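Local structure of type IV pilus assembly protein PilF (Thermus thermophilus HB8, 5OIU) at residues G143-T148 with F160-R165; K10-V15 with N58-V63; R342-A347 with T352-I357. The protein probably powers type IV pilus assembly as a hexameric AAA+ motor ATPase, binding ATP at its P-loop and turning hydrolysis into mechanical work. All blocks are in the same frame, centred on the assembly; numbering follows the deposited sequence.

Interaction 1 (G143-T148 with F160-R165)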
ATOM      1  N   GLY C 143       8.648 -27.931  -4.480  1.00 35.24           N
ATOM      2  CA  GLY C 143       8.823 -26.575  -4.004  1.00 38.84           C
ATOM      3  C   GLY C 143       9.850 -25.821  -4.837  1.00 40.80           C
ATOM      4  O   GLY C 143      10.590 -26.387  -5.650  1.00 35.76           O
ATOM      5  N   ILE C 144       9.865 -24.507  -4.638  1.00 36.94           N
ATOM      6  CA  ILE C 144      10.820 -23.628  -5.304  1.00 36.32           C
ATOM      7  C   ILE C 144      11.843 -23.175  -4.277  1.00 35.00           C
ATOM      8  O   ILE C 144      11.486 -22.682  -3.199  1.00 39.31           O
ATOM      9  CB  ILE C 144      10.133 -22.436  -5.995  1.00 36.51           C
ATOM     10  CG1 ILE C 144      11.158 -21.534  -6.667  1.00 31.23           C
ATOM     11  CG2 ILE C 144       9.212 -21.667  -5.044  1.00 34.89           C
ATOM     12  CD1 ILE C 144      10.612 -20.888  -7.929  1.00 28.29           C
ATOM     13  N   PHE C 145      13.109 -23.406  -4.585  1.00 33.08           N
ATOM     14  CA  PHE C 145      14.230 -23.002  -3.749  1.00 35.53           C
ATOM     15  C   PHE C 145      14.970 -21.909  -4.503  1.00 34.04           C
ATOM     16  O   PHE C 145      15.374 -22.115  -5.650  1.00 32.20           O
ATOM     17  CB  PHE C 145      15.125 -24.202  -3.455  1.00 32.67           C
ATOM     18  CG  PHE C 145      16.329 -23.872  -2.681  1.00 34.48           C
ATOM     19  CD1 PHE C 145      16.268 -22.954  -1.656  1.00 37.05           C
ATOM     20  CD2 PHE C 145      17.539 -24.478  -2.975  1.00 35.23           C
ATOM     21  CE1 PHE C 145      17.387 -22.625  -0.939  1.00 35.88           C
ATOM     22  CE2 PHE C 145      18.669 -24.159  -2.255  1.00 34.39           C
ATOM     23  CZ  PHE C 145      18.594 -23.239  -1.231  1.00 34.94           C
ATOM     24  N   LEU C 146      15.076 -20.730  -3.894  1.00 38.17           N
ATOM     25  CA  LEU C 146      15.616 -19.552  -4.570  1.00 38.49           C
ATOM     26  C   LEU C 146      17.050 -19.324  -4.139  1.00 33.46           C
ATOM     27  O   LEU C 146      17.339 -19.289  -2.938  1.00 36.52           O
ATOM     28  CB  LEU C 146      14.791 -18.303  -4.268  1.00 37.39           C
ATOM     29  CG  LEU C 146      13.369 -18.246  -4.806  1.00 37.65           C
ATOM     30  CD1 LEU C 146      12.731 -16.904  -4.446  1.00 31.93           C
ATOM     31  CD2 LEU C 146      13.372 -18.491  -6.313  1.00 34.28           C
ATOM     32  N   ILE C 147      17.945 -19.198  -5.117  1.00 36.79           N
ATOM     33  CA  ILE C 147      19.337 -18.823  -4.874  1.00 39.75           C
ATOM     34  C   ILE C 147      19.493 -17.364  -5.253  1.00 36.91           C
ATOM     35  O   ILE C 147      19.166 -16.965  -6.376  1.00 37.50           O
ATOM     36  CB  ILE C 147      20.330 -19.681  -5.680  1.00 39.15           C
ATOM     37  CG1 ILE C 147      19.994 -21.179  -5.613  1.00 33.15           C
ATOM     38  CG2 ILE C 147      21.767 -19.348  -5.246  1.00 32.70           C
ATOM     39  CD1 ILE C 147      20.026 -21.759  -4.246  1.00 35.93           C
ATOM     40  N   THR C 148      20.020 -16.576  -4.341  1.00 38.41           N
ATOM     41  CA  THR C 148      19.929 -15.141  -4.507  1.00 42.67           C
ATOM     42  C   THR C 148      21.234 -14.484  -4.077  1.00 43.61           C
ATOM     43  O   THR C 148      21.975 -14.992  -3.223  1.00 38.51           O
ATOM     44  CB  THR C 148      18.701 -14.588  -3.729  1.00 43.97           C
ATOM     45  OG1 THR C 148      18.376 -13.263  -4.174  1.00 49.50           O
ATOM     46  CG2 THR C 148      18.948 -14.557  -2.244  1.00 36.16           C
ATOM     47  N   PHE C 160      24.531 -25.384  -9.608  1.00 41.99           N
ATOM     48  CA  PHE C 160      24.915 -26.602 -10.312  1.00 40.81           C
ATOM     49  C   PHE C 160      25.491 -27.643  -9.371  1.00 42.01           C
ATOM     50  O   PHE C 160      25.300 -28.847  -9.591  1.00 36.27           O
ATOM     51  CB  PHE C 160      25.880 -26.261 -11.426  1.00 38.04           C
ATOM     52  CG  PHE C 160      25.185 -25.820 -12.647  1.00 44.50           C
ATOM     53  CD1 PHE C 160      24.644 -26.755 -13.520  1.00 46.15           C
ATOM     54  CD2 PHE C 160      24.987 -24.474 -12.894  1.00 44.17           C
ATOM     55  CE1 PHE C 160      23.957 -26.347 -14.655  1.00 46.73           C
ATOM     56  CE2 PHE C 160      24.304 -24.057 -14.027  1.00 48.31           C
ATOM     57  CZ  PHE C 160      23.790 -24.993 -14.911  1.00 47.05           C
ATOM     58  N   SER C 161      26.169 -27.200  -8.311  1.00 40.37           N
ATOM     59  CA  SER C 161      26.527 -28.107  -7.231  1.00 36.43           C
ATOM     60  C   SER C 161      25.298 -28.824  -6.678  1.00 39.23           C
ATOM     61  O   SER C 161      25.328 -30.039  -6.455  1.00 37.85           O
ATOM     62  CB  SER C 161      27.228 -27.327  -6.131  1.00 36.27           C
ATOM     63  OG  SER C 161      27.765 -28.208  -5.178  1.00 41.08           O
ATOM     64  N   ILE C 162      24.209 -28.082  -6.446  1.00 38.35           N
ATOM     65  CA  ILE C 162      22.958 -28.692  -5.998  1.00 36.32           C
ATOM     66  C   ILE C 162      22.528 -29.789  -6.968  1.00 38.98           C
ATOM     67  O   ILE C 162      22.370 -30.959  -6.592  1.00 37.81           O
ATOM     68  CB  ILE C 162      21.861 -27.622  -5.856  1.00 37.57           C
ATOM     69  CG1 ILE C 162      22.208 -26.623  -4.751  1.00 31.98           C
ATOM     70  CG2 ILE C 162      20.491 -28.282  -5.649  1.00 35.06           C
ATOM     71  CD1 ILE C 162      21.094 -25.647  -4.460  1.00 30.04           C
ATOM     72  N   LEU C 163      22.339 -29.409  -8.241  1.00 37.07           N
ATOM     73  CA  LEU C 163      21.933 -30.347  -9.282  1.00 37.20           C
ATOM     74  C   LEU C 163      22.874 -31.552  -9.366  1.00 38.60           C
ATOM     75  O   LEU C 163      22.430 -32.671  -9.638  1.00 34.72           O
ATOM     76  CB  LEU C 163      21.861 -29.622 -10.630  1.00 36.59           C
ATOM     77  CG  LEU C 163      20.815 -28.502 -10.794  1.00 39.55           C
ATOM     78  CD1 LEU C 163      20.695 -28.092 -12.250  1.00 35.06           C
ATOM     79  CD2 LEU C 163      19.433 -28.878 -10.230  1.00 32.01           C
ATOM     80  N   LYS C 164      24.172 -31.344  -9.117  1.00 43.56           N
ATOM     81  CA  LYS C 164      25.101 -32.471  -9.064  1.00 40.15           C
ATOM     82  C   LYS C 164      24.651 -33.509  -8.044  1.00 43.14           C
ATOM     83  O   LYS C 164      24.739 -34.716  -8.294  1.00 47.36           O
ATOM     84  CB  LYS C 164      26.508 -31.982  -8.739  1.00 42.26           C
ATOM     85  CG  LYS C 164      27.605 -32.788  -9.398  1.00 50.02           C
ATOM     86  CD  LYS C 164      28.963 -32.112  -9.199  1.00 54.39           C
ATOM     87  CE  LYS C 164      30.113 -32.953  -9.754  1.00 57.84           C
ATOM     88  NZ  LYS C 164      31.006 -32.122 -10.622  1.00 61.53           N
ATOM     89  N   ARG C 165      24.135 -33.066  -6.899  1.00 41.02           N
ATOM     90  CA  ARG C 165      23.676 -34.021  -5.901  1.00 39.05           C
ATOM     91  C   ARG C 165      22.326 -34.631  -6.273  1.00 37.79           C
ATOM     92  O   ARG C 165      22.167 -35.849  -6.227  1.00 40.12           O
ATOM     93  CB  ARG C 165      23.592 -33.363  -4.527  1.00 37.10           C
ATOM     94  CG  ARG C 165      23.140 -34.316  -3.420  1.00 35.89           C
ATOM     95  CD  ARG C 165      24.050 -35.553  -3.277  1.00 34.47           C
ATOM     96  NE  ARG C 165      25.474 -35.220  -3.308  1.00 39.66           N
ATOM     97  CZ  ARG C 165      26.192 -34.840  -2.255  1.00 38.45           C
ATOM     98  NH1 ARG C 165      25.627 -34.751  -1.065  1.00 35.32           N
ATOM     99  NH2 ARG C 165      27.479 -34.539  -2.395  1.00 39.90           N
TER

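Interaction 2 (K10-V15 with N58-V63)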
ATOM      1  N   LYS C  10      39.105  -6.163 -34.296  1.00 60.88           N
ATOM      2  CA  LYS C  10      40.417  -6.791 -34.278  1.00 53.68           C
ATOM      3  C   LYS C  10      41.247  -6.276 -33.116  1.00 57.71           C
ATOM      4  O   LYS C  10      42.074  -7.014 -32.558  1.00 56.48           O
ATOM      5  CB  LYS C  10      41.117  -6.537 -35.617  1.00 53.62           C
ATOM      6  CG  LYS C  10      42.580  -6.932 -35.665  1.00 57.47           C
ATOM      7  CD  LYS C  10      43.159  -6.781 -37.066  1.00 59.76           C
ATOM      8  CE  LYS C  10      44.625  -7.180 -37.098  1.00 58.58           C
ATOM      9  NZ  LYS C  10      45.517  -6.021 -36.880  1.00 53.99           N
ATOM     10  N   PHE C  11      41.028  -5.020 -32.725  1.00 57.75           N
ATOM     11  CA  PHE C  11      41.749  -4.473 -31.584  1.00 54.57           C
ATOM     12  C   PHE C  11      41.298  -5.135 -30.286  1.00 52.64           C
ATOM     13  O   PHE C  11      42.128  -5.596 -29.490  1.00 51.43           O
ATOM     14  CB  PHE C  11      41.553  -2.963 -31.515  1.00 52.97           C
ATOM     15  CG  PHE C  11      42.210  -2.344 -30.329  1.00 55.50           C
ATOM     16  CD1 PHE C  11      43.565  -2.058 -30.357  1.00 57.70           C
ATOM     17  CD2 PHE C  11      41.485  -2.089 -29.167  1.00 50.67           C
ATOM     18  CE1 PHE C  11      44.193  -1.505 -29.259  1.00 56.05           C
ATOM     19  CE2 PHE C  11      42.098  -1.552 -28.070  1.00 49.25           C
ATOM     20  CZ  PHE C  11      43.460  -1.254 -28.115  1.00 57.04           C
ATOM     21  N   VAL C  12      39.987  -5.175 -30.046  1.00 45.23           N
ATOM     22  CA  VAL C  12      39.493  -5.790 -28.821  1.00 49.84           C
ATOM     23  C   VAL C  12      40.058  -7.197 -28.697  1.00 51.23           C
ATOM     24  O   VAL C  12      40.656  -7.559 -27.677  1.00 51.78           O
ATOM     25  CB  VAL C  12      37.950  -5.779 -28.784  1.00 46.72           C
ATOM     26  CG1 VAL C  12      37.426  -6.467 -27.533  1.00 40.50           C
ATOM     27  CG2 VAL C  12      37.438  -4.365 -28.821  1.00 44.78           C
ATOM     28  N   LYS C  13      39.942  -7.988 -29.769  1.00 52.60           N
ATOM     29  CA  LYS C  13      40.404  -9.371 -29.717  1.00 47.80           C
ATOM     30  C   LYS C  13      41.896  -9.452 -29.437  1.00 45.80           C
ATOM     31  O   LYS C  13      42.363 -10.434 -28.854  1.00 50.16           O
ATOM     32  CB  LYS C  13      40.047 -10.096 -31.013  1.00 51.49           C
ATOM     33  CG  LYS C  13      38.568 -10.513 -31.079  1.00 57.91           C
ATOM     34  CD  LYS C  13      38.225 -11.330 -32.329  1.00 63.87           C
ATOM     35  CE  LYS C  13      36.728 -11.682 -32.368  1.00 67.77           C
ATOM     36  NZ  LYS C  13      36.311 -12.374 -33.634  1.00 65.83           N
ATOM     37  N   GLN C  14      42.654  -8.421 -29.800  1.00 45.59           N
ATOM     38  CA  GLN C  14      44.086  -8.438 -29.528  1.00 43.91           C
ATOM     39  C   GLN C  14      44.388  -8.113 -28.072  1.00 45.46           C
ATOM     40  O   GLN C  14      45.249  -8.756 -27.459  1.00 49.12           O
ATOM     41  CB  GLN C  14      44.813  -7.453 -30.447  1.00 53.57           C
ATOM     42  CG  GLN C  14      46.340  -7.589 -30.464  1.00 53.35           C
ATOM     43  CD  GLN C  14      47.002  -6.725 -31.545  1.00 65.03           C
ATOM     44  OE1 GLN C  14      46.431  -5.730 -32.003  1.00 67.14           O
ATOM     45  NE2 GLN C  14      48.211  -7.108 -31.955  1.00 68.00           N
ATOM     46  N   VAL C  15      43.711  -7.117 -27.498  1.00 41.51           N
ATOM     47  CA  VAL C  15      44.040  -6.766 -26.123  1.00 42.51           C
ATOM     48  C   VAL C  15      43.576  -7.875 -25.200  1.00 43.12           C
ATOM     49  O   VAL C  15      44.250  -8.195 -24.211  1.00 40.07           O
ATOM     50  CB  VAL C  15      43.470  -5.373 -25.730  1.00 43.49           C
ATOM     51  CG1 VAL C  15      41.986  -5.376 -25.551  1.00 41.62           C
ATOM     52  CG2 VAL C  15      44.121  -4.864 -24.452  1.00 42.74           C
ATOM     53  N   ASN C  58      34.250   5.184 -29.951  1.00 50.59           N
ATOM     54  CA  ASN C  58      32.897   4.639 -30.011  1.00 54.95           C
ATOM     55  C   ASN C  58      32.873   3.272 -30.699  1.00 56.28           C
ATOM     56  O   ASN C  58      32.175   2.356 -30.245  1.00 51.86           O
ATOM     57  CB  ASN C  58      31.966   5.637 -30.692  1.00 57.70           C
ATOM     58  CG  ASN C  58      31.661   6.834 -29.802  1.00 67.52           C
ATOM     59  OD1 ASN C  58      31.126   6.682 -28.702  1.00 68.48           O
ATOM     60  ND2 ASN C  58      32.026   8.026 -30.261  1.00 74.92           N
ATOM     61  N   ALA C  59      33.665   3.098 -31.762  1.00 59.34           N
ATOM     62  CA  ALA C  59      33.764   1.789 -32.409  1.00 54.34           C
ATOM     63  C   ALA C  59      34.246   0.721 -31.432  1.00 52.50           C
ATOM     64  O   ALA C  59      33.655  -0.360 -31.333  1.00 55.66           O
ATOM     65  CB  ALA C  59      34.705   1.868 -33.606  1.00 58.24           C
ATOM     66  N   VAL C  60      35.330   1.007 -30.709  1.00 47.09           N
ATOM     67  CA  VAL C  60      35.857   0.061 -29.729  1.00 49.54           C
ATOM     68  C   VAL C  60      34.813  -0.233 -28.655  1.00 53.23           C
ATOM     69  O   VAL C  60      34.535  -1.398 -28.333  1.00 48.73           O
ATOM     70  CB  VAL C  60      37.167   0.603 -29.127  1.00 49.60           C
ATOM     71  CG1 VAL C  60      37.469  -0.038 -27.784  1.00 44.81           C
ATOM     72  CG2 VAL C  60      38.306   0.354 -30.081  1.00 53.26           C
ATOM     73  N   ILE C  61      34.204   0.824 -28.097  1.00 50.04           N
ATOM     74  CA  ILE C  61      33.161   0.660 -27.087  1.00 46.13           C
ATOM     75  C   ILE C  61      31.971  -0.104 -27.651  1.00 46.27           C
ATOM     76  O   ILE C  61      31.260  -0.794 -26.916  1.00 49.79           O
ATOM     77  CB  ILE C  61      32.763   2.046 -26.530  1.00 46.50           C
ATOM     78  CG1 ILE C  61      33.857   2.555 -25.604  1.00 46.48           C
ATOM     79  CG2 ILE C  61      31.433   2.023 -25.766  1.00 42.24           C
ATOM     80  CD1 ILE C  61      33.832   1.904 -24.252  1.00 44.02           C
ATOM     81  N   SER C  62      31.733  -0.007 -28.954  1.00 51.30           N
ATOM     82  CA  SER C  62      30.614  -0.740 -29.534  1.00 52.88           C
ATOM     83  C   SER C  62      30.901  -2.235 -29.563  1.00 51.01           C
ATOM     84  O   SER C  62      30.049  -3.047 -29.186  1.00 47.96           O
ATOM     85  CB  SER C  62      30.312  -0.214 -30.934  1.00 57.12           C
ATOM     86  OG  SER C  62      28.942  -0.405 -31.250  1.00 68.26           O
ATOM     87  N   VAL C  63      32.104  -2.617 -30.004  1.00 53.49           N
ATOM     88  CA  VAL C  63      32.476  -4.032 -30.026  1.00 54.34           C
ATOM     89  C   VAL C  63      32.386  -4.620 -28.629  1.00 51.92           C
ATOM     90  O   VAL C  63      31.848  -5.714 -28.415  1.00 52.93           O
ATOM     91  CB  VAL C  63      33.891  -4.211 -30.604  1.00 53.11           C
ATOM     92  CG1 VAL C  63      34.285  -5.658 -30.557  1.00 47.46           C
ATOM     93  CG2 VAL C  63      33.947  -3.686 -32.021  1.00 59.31           C
TER

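Interaction 3 (R342-A347 with T352-I357)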
ATOM      1  N   ARG C 342       5.528 -18.757   6.541  1.00 53.23           N
ATOM      2  CA  ARG C 342       4.363 -18.905   5.672  1.00 52.77           C
ATOM      3  C   ARG C 342       3.244 -17.998   6.143  1.00 51.33           C
ATOM      4  O   ARG C 342       2.673 -17.229   5.363  1.00 51.40           O
ATOM      5  CB  ARG C 342       3.901 -20.370   5.642  1.00 56.01           C
ATOM      6  CG  ARG C 342       4.551 -21.194   4.541  1.00 52.01           C
ATOM      7  CD  ARG C 342       4.038 -22.605   4.482  1.00 51.29           C
ATOM      8  NE  ARG C 342       5.135 -23.573   4.493  1.00 59.09           N
ATOM      9  CZ  ARG C 342       5.516 -24.255   5.572  1.00 57.95           C
ATOM     10  NH1 ARG C 342       4.884 -24.083   6.723  1.00 62.43           N
ATOM     11  NH2 ARG C 342       6.523 -25.116   5.502  1.00 58.36           N
ATOM     12  N   HIS C 343       2.965 -18.045   7.444  1.00 52.08           N
ATOM     13  CA  HIS C 343       1.975 -17.162   8.049  1.00 61.20           C
ATOM     14  C   HIS C 343       2.331 -15.685   7.820  1.00 57.82           C
ATOM     15  O   HIS C 343       1.450 -14.863   7.525  1.00 55.79           O
ATOM     16  CB  HIS C 343       1.861 -17.533   9.536  1.00 61.54           C
ATOM     17  CG  HIS C 343       0.885 -16.712  10.315  1.00 70.92           C
ATOM     18  ND1 HIS C 343      -0.155 -16.020   9.727  1.00 76.23           N
ATOM     19  CD2 HIS C 343       0.790 -16.477  11.646  1.00 71.26           C
ATOM     20  CE1 HIS C 343      -0.843 -15.389  10.662  1.00 78.75           C
ATOM     21  NE2 HIS C 343      -0.292 -15.653  11.835  1.00 83.71           N
ATOM     22  N   ALA C 344       3.620 -15.333   7.898  1.00 51.91           N
ATOM     23  CA  ALA C 344       3.991 -13.928   7.713  1.00 52.84           C
ATOM     24  C   ALA C 344       3.828 -13.488   6.263  1.00 51.21           C
ATOM     25  O   ALA C 344       3.463 -12.336   6.002  1.00 49.02           O
ATOM     26  CB  ALA C 344       5.420 -13.677   8.187  1.00 44.31           C
ATOM     27  N   ILE C 345       4.104 -14.391   5.311  1.00 49.98           N
ATOM     28  CA  ILE C 345       3.927 -14.090   3.890  1.00 46.57           C
ATOM     29  C   ILE C 345       2.462 -13.814   3.589  1.00 50.62           C
ATOM     30  O   ILE C 345       2.113 -12.799   2.969  1.00 45.50           O
ATOM     31  CB  ILE C 345       4.464 -15.249   3.024  1.00 48.59           C
ATOM     32  CG1 ILE C 345       5.911 -15.571   3.400  1.00 49.97           C
ATOM     33  CG2 ILE C 345       4.340 -14.927   1.523  1.00 43.05           C
ATOM     34  CD1 ILE C 345       6.469 -16.850   2.813  1.00 47.41           C
ATOM     35  N   VAL C 346       1.588 -14.749   3.990  1.00 51.78           N
ATOM     36  CA  VAL C 346       0.144 -14.571   3.842  1.00 56.79           C
ATOM     37  C   VAL C 346      -0.267 -13.210   4.392  1.00 54.12           C
ATOM     38  O   VAL C 346      -0.818 -12.365   3.672  1.00 46.98           O
ATOM     39  CB  VAL C 346      -0.622 -15.710   4.546  1.00 57.33           C
ATOM     40  CG1 VAL C 346      -2.124 -15.481   4.454  1.00 50.06           C
ATOM     41  CG2 VAL C 346      -0.246 -17.082   3.975  1.00 50.13           C
ATOM     42  N   ALA C 347       0.044 -12.969   5.675  1.00 51.42           N
ATOM     43  CA  ALA C 347      -0.280 -11.691   6.307  1.00 55.35           C
ATOM     44  C   ALA C 347       0.219 -10.505   5.483  1.00 55.05           C
ATOM     45  O   ALA C 347      -0.477  -9.490   5.354  1.00 55.03           O
ATOM     46  CB  ALA C 347       0.304 -11.646   7.719  1.00 49.04           C
ATOM     47  N   THR C 352      11.804  -6.948   6.190  1.00 46.31           N
ATOM     48  CA  THR C 352      12.516  -6.769   7.454  1.00 47.41           C
ATOM     49  C   THR C 352      11.879  -7.585   8.571  1.00 44.49           C
ATOM     50  O   THR C 352      12.582  -8.119   9.435  1.00 50.34           O
ATOM     51  CB  THR C 352      12.556  -5.283   7.824  1.00 47.71           C
ATOM     52  OG1 THR C 352      13.489  -4.607   6.970  1.00 53.29           O
ATOM     53  CG2 THR C 352      12.960  -5.078   9.283  1.00 39.16           C
ATOM     54  N   GLU C 353      10.553  -7.703   8.564  1.00 45.93           N
ATOM     55  CA  GLU C 353       9.870  -8.482   9.595  1.00 52.48           C
ATOM     56  C   GLU C 353      10.123  -9.971   9.408  1.00 48.53           C
ATOM     57  O   GLU C 353      10.506 -10.672  10.360  1.00 45.59           O
ATOM     58  CB  GLU C 353       8.375  -8.165   9.579  1.00 50.20           C
ATOM     59  CG  GLU C 353       8.148  -6.671   9.714  1.00 56.81           C
ATOM     60  CD  GLU C 353       6.694  -6.264   9.774  1.00 58.72           C
ATOM     61  OE1 GLU C 353       6.047  -6.161   8.703  1.00 55.55           O
ATOM     62  OE2 GLU C 353       6.216  -6.031  10.906  1.00 62.75           O
ATOM     63  N   ILE C 354       9.947 -10.463   8.177  1.00 46.57           N
ATOM     64  CA  ILE C 354      10.288 -11.852   7.886  1.00 47.66           C
ATOM     65  C   ILE C 354      11.701 -12.150   8.347  1.00 39.91           C
ATOM     66  O   ILE C 354      11.962 -13.188   8.968  1.00 42.83           O
ATOM     67  CB  ILE C 354      10.113 -12.147   6.389  1.00 49.09           C
ATOM     68  CG1 ILE C 354       8.641 -12.018   5.993  1.00 51.75           C
ATOM     69  CG2 ILE C 354      10.667 -13.522   6.068  1.00 41.18           C
ATOM     70  CD1 ILE C 354       8.428 -11.900   4.508  1.00 52.41           C
ATOM     71  N   LYS C 355      12.622 -11.213   8.094  1.00 42.67           N
ATOM     72  CA  LYS C 355      14.021 -11.406   8.451  1.00 43.92           C
ATOM     73  C   LYS C 355      14.197 -11.574   9.954  1.00 46.06           C
ATOM     74  O   LYS C 355      14.971 -12.426  10.398  1.00 42.56           O
ATOM     75  CB  LYS C 355      14.873 -10.235   7.945  1.00 46.78           C
ATOM     76  CG  LYS C 355      16.381 -10.580   7.800  1.00 40.55           C
ATOM     77  CD  LYS C 355      17.272  -9.378   8.034  1.00 47.79           C
ATOM     78  CE  LYS C 355      18.657  -9.542   7.398  1.00 48.84           C
ATOM     79  NZ  LYS C 355      18.863  -8.599   6.241  1.00 54.80           N
ATOM     80  N   GLU C 356      13.490 -10.772  10.757  1.00 47.44           N
ATOM     81  CA  GLU C 356      13.623 -10.933  12.200  1.00 48.01           C
ATOM     82  C   GLU C 356      12.910 -12.192  12.690  1.00 50.67           C
ATOM     83  O   GLU C 356      13.399 -12.851  13.619  1.00 50.60           O
ATOM     84  CB  GLU C 356      13.121  -9.681  12.915  1.00 52.68           C
ATOM     85  CG  GLU C 356      14.117  -8.478  12.826  1.00 62.31           C
ATOM     86  CD  GLU C 356      15.614  -8.882  12.933  1.00 67.18           C
ATOM     87  OE1 GLU C 356      16.000  -9.437  14.004  1.00 65.31           O
ATOM     88  OE2 GLU C 356      16.400  -8.639  11.963  1.00 59.26           O
ATOM     89  N   ILE C 357      11.780 -12.563  12.071  1.00 46.12           N
ATOM     90  CA  ILE C 357      11.175 -13.859  12.384  1.00 52.13           C
ATOM     91  C   ILE C 357      12.143 -14.992  12.058  1.00 48.83           C
ATOM     92  O   ILE C 357      12.384 -15.882  12.883  1.00 49.83           O
ATOM     93  CB  ILE C 357       9.844 -14.056  11.636  1.00 51.07           C
ATOM     94  CG1 ILE C 357       8.747 -13.140  12.177  1.00 47.25           C
ATOM     95  CG2 ILE C 357       9.423 -15.518  11.750  1.00 51.41           C
ATOM     96  CD1 ILE C 357       7.763 -12.701  11.107  1.00 40.48           C
TER

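Interaction 1 (G143-T148 with F160-R165)
The ring of Phe145, the one flat group in this contact, takes the methyl CD1 of Ile162 at its edge, close to the ring plane, with Phe145 CE2 and Ile162 CD1 3.6 Å apart. One face of the same ring is overlaid by a neighbour on its own strand: Ile147 CD1 lies 3.4 Å from Phe145 CE2, displaced from the ring centre toward that atom. The two segments are the strand and helix of a P-loop NTPase. Strand 143-148 runs parallel to both its neighbours inside the central sheet, and the Walker A loop connects it to helix 155-166, which packs back over the sheet. Ile162 is the helix's contribution to the contact. Its CG1 stands anti to the carbonyl carbon (chi1 -65°) and the chain is then extended (chi2 -173°), a shape that drives CD1 forward to the strand. Ile162 CD1 also meets Ile147 CD1 tip to tip, 4.0 Å away, so it serves the ring edge and the second isoleucine together. All three residues are buried, and no hydrogen bond joins the segments; the grip is purely apolar. Phe134 of helix 128-138 touches both Phe145 and Ile162, and Ile240 of the adjacent strand touches Ile162 as well, adding to the hydrophobic layer. The packing sits just behind the nucleotide, with the Ile147 side chain about 7 Å from the bound ATP. At the end of the strand, Thr148 OG1 is hydrogen-bonded to Thr245 OG1 and Leu243 O.

Interaction 2 (K10-V15 with N58-V63)
Val12 CG2 meets Val63 CG1 at 3.8 Å, the shortest approach between the two segments, and the two side chains lie alongside each other, pointing opposite ways. They form part of the packing of helix 6-22 against helix 57-67 in an alpha/beta domain built on a six-stranded antiparallel sheet, consistent with the PAS-like N-terminal domain of secretion and pilus ATPases. This arrangement brings branch against branch: Val63 CG1 is also 4.1 Å from Val12 CB, and Val12 CG2 is 4.0 Å from Val63 CB. With its CG1 anti to the backbone N (chi1 178°), Val12 leaves CG2 for the partner helix. Val12 CG2 also lies 4.2 Å from Val60 O, so it touches backbone as well as side chain. One turn earlier than Val63, Val60 directs CG2 to the ring of Phe11, 4.1 Å from CD2, and the two side chains meet at a slant. The segment axes approach to 9.7 Å and cross at -64°; the CA atoms of Val12 and Val60 are the nearest, 6.9 Å apart. No hydrogen bond crosses the interface.

Farther out, Ala8 of helix 6-22 adds another apolar surface, touched by Ala59, Val60 and Val63. The sheet lies beneath: Phe11 and Val60 both rest on Leu52 of strand 45-52, while Phe11 and Val15 touch Val38 of strand 36-42. At the margin, Lys13 NZ makes a long, weak ion pair with Glu87 OE1.

Interaction 3 (R342-A347 with T352-I357)
Ala344 sets its single methyl against two isoleucines of the following helix, its CB 3.9 Å from Ile357 CD1 and 4.2 Å from Ile354 CG1. The isoleucines are one turn apart, so they line up on the same helix face. Ile357 has CG1 anti to the carbonyl carbon (chi1 -70°), which brings its terminal methyl back along the helix to the alanine. The small alanine lets the backbones come close, with the CA atoms of Ala344 and Ile354 6.6 Å apart. Below the pair, Ile345 and Ile354 both touch Ile252 of helix 248-257, which extends the apolar core inward. At the start of the second helix, Glu353 OE1 accepts a hydrogen bond from Ser350 N, and Ser350 OG takes a weak one from Thr352 N. On the other side of the first helix, Val346 packs on Glu257 of a neighbouring subunit. Two short consecutive helices, joined by a tight connection and sharing an apolar seam, make a helical hairpin within the C-terminal helical region of this P-loop ATPase.

Overall arrangement
The three contacts follow one another along the chain in the order interaction 2, interaction 1, interaction 3, and none touches another. Interaction 1 lies closest to the nucleotide, in the P-loop core of the ATPase: the side chain of Ile147 is about 7 Å from the bound ATP and about 8 Å from the magnesium ion. Interaction 2 belongs to the N-terminal domain, its centre about 37 Å from that of interaction 1 and on the opposite side of the chain's centre. Interaction 3 is nearer to interaction 1, about 23 Å between centres and about 10 Å between nearest atoms, and its Val346 packs on a neighbouring subunit. Interactions 2 and 3 are the most distant pair, with centres about 49 Å apart.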